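Local coordinates for protein probable methyltransferase (Bordetella pertussis, PDB 3KTY) that probably transfers methyl groups from S-adenosyl-L-methionine to RNA, as a SpoU-type member of the TrmH family, represented here by its alpha-beta-alpha methyltransferase domain, at residues 132-135 and 136-139. Numbering follows the deposited sequence.
Sequences LTNA and QIEL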
loop_
_atom_site.group_PDB
_atom_site.type_symbol
_atom_site.label_atom_id
_atom_site.label_comp_id
_atom_site.label_asym_id
_atom_site.label_seq_id
_atom_site.Cartn_x
_atom_site.Cartn_y
_atom_site.Cartn_z
ATOM N N LEU A 132 4.694 -16.349 -10.717
ATOM C CA LEU A 132 4.474 -16.365 -12.149
ATOM C C LEU A 132 5.379 -17.412 -12.749
ATOM O O LEU A 132 6.527 -17.548 -12.337
ATOM C CB LEU A 132 4.805 -14.999 -12.748
ATOM C CG LEU A 132 3.875 -13.839 -12.417
ATOM C CD1 LEU A 132 4.575 -12.537 -12.645
ATOM C CD2 LEU A 132 2.657 -13.925 -13.278
ATOM N N THR A 133 4.880 -18.160 -13.722
ATOM C CA THR A 133 5.716 -19.222 -14.281
ATOM C C THR A 133 6.814 -18.553 -15.075
ATOM O O THR A 133 6.691 -17.370 -15.431
ATOM C CB THR A 133 4.945 -20.202 -15.182
ATOM O OG1 THR A 133 4.753 -19.617 -16.476
ATOM C CG2 THR A 133 3.599 -20.554 -14.576
ATOM N N ASN A 134 7.892 -19.282 -15.339
ATOM C CA ASN A 134 8.999 -18.688 -16.074
ATOM C C ASN A 134 8.513 -18.220 -17.442
ATOM O O ASN A 134 8.888 -17.143 -17.927
ATOM C CB ASN A 134 10.203 -19.636 -16.155
ATOM C CG ASN A 134 11.294 -19.272 -15.135
ATOM O OD1 ASN A 134 11.132 -18.337 -14.339
ATOM N ND2 ASN A 134 12.408 -20.000 -15.162
ATOM N N ALA A 135 7.628 -19.018 -18.025
ATOM C CA ALA A 135 7.054 -18.730 -19.326
ATOM C C ALA A 135 6.127 -17.524 -19.302
ATOM O O ALA A 135 6.018 -16.810 -20.285
ATOM C CB ALA A 135 6.317 -19.952 -19.849
ATOM N N GLN A 136 5.436 -17.303 -18.194
ATOM C CA GLN A 136 4.594 -16.125 -18.077
ATOM C C GLN A 136 5.477 -14.876 -17.987
ATOM O O GLN A 136 5.278 -13.872 -18.692
ATOM C CB GLN A 136 3.664 -16.267 -16.877
ATOM C CG GLN A 136 2.618 -17.355 -17.094
ATOM C CD GLN A 136 1.611 -17.487 -15.950
ATOM O OE1 GLN A 136 1.973 -17.487 -14.757
ATOM N NE2 GLN A 136 0.332 -17.624 -16.318
ATOM N N ILE A 137 6.490 -14.966 -17.143
ATOM C CA ILE A 137 7.475 -13.911 -17.042
ATOM C C ILE A 137 8.138 -13.591 -18.379
ATOM O O ILE A 137 8.274 -12.425 -18.735
ATOM C CB ILE A 137 8.521 -14.258 -15.985
ATOM C CG1 ILE A 137 7.855 -14.237 -14.601
ATOM C CG2 ILE A 137 9.708 -13.300 -16.060
ATOM C CD1 ILE A 137 8.743 -14.708 -13.467
ATOM N N GLU A 138 8.517 -14.610 -19.137
ATOM C CA GLU A 138 9.155 -14.365 -20.440
ATOM C C GLU A 138 8.271 -13.572 -21.403
ATOM O O GLU A 138 8.780 -12.912 -22.306
ATOM C CB GLU A 138 9.671 -15.649 -21.117
ATOM C CG GLU A 138 10.763 -15.335 -22.171
ATOM C CD GLU A 138 11.244 -16.537 -23.012
ATOM O OE1 GLU A 138 10.795 -17.684 -22.777
ATOM O OE2 GLU A 138 12.088 -16.324 -23.919
ATOM N N LEU A 139 6.956 -13.621 -21.191
ATOM C CA LEU A 139 6.013 -12.886 -22.024
ATOM C C LEU A 139 5.986 -11.380 -21.741
ATOM O O LEU A 139 5.427 -10.614 -22.513
ATOM C CB LEU A 139 4.605 -13.445 -21.851
ATOM C CG LEU A 139 4.310 -14.872 -22.352
ATOM C CD1 LEU A 139 2.853 -15.252 -22.087
ATOM C CD2 LEU A 139 4.653 -15.033 -23.845
#
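Gln136 N is gripped chiefly by the hydroxyl of Thr133, which lies at the N-cap of the short helix 134-138: OG1 accepts from Gln136 N at 3.0 Å with an N-H...O angle of 149°, while Thr133 O adds a weak, strongly bent second bond to the same amide. With chi1 at 79°, Thr133 OG1 sits between its own backbone N and carbonyl carbon and so faces the first turn. The return bond runs the other way. Thr133 N donates to Gln136 OE1 at 3.2 Å and almost straight (175°), the donor slightly tilted from the carbonyl plane, and this reciprocal pair makes a capping box. Gln136 reaches back through an extended chain, CG anti to its carbonyl carbon, which brings CG to 3.2 Å from Thr133 OG1 and sets OE1 3.5 Å from the methyl CG2 of Thr133. Regular helical bonding then starts: Ile137 N donates to Thr133 O at 3.0 Å, and Glu138 N to Asn134 O at 2.8 Å. The next bond, Leu139 N to Ala135 O, is weak. On the apolar side, Leu132, just ahead of the cap, lays its CB 3.6 Å from Ile137 CG1, whose branch also passes beside Thr133 O; the two side chains run at a slant to each other. The helix follows strand 121-125 in the SpoU-type, SPOUT-clan methyltransferase domain. Thr16 touches both Leu132 and Gln136, and Leu75 meets Gln136 and Leu139, which places this surface helix beside the C-terminal end of strand 11-16 and helix 75-79. Chemically, the box supplies side-chain partners to two backbone N-H groups at the helix start, and its two bonds together would restrain the chi1 of Thr133 and the turn of the Gln136 amide.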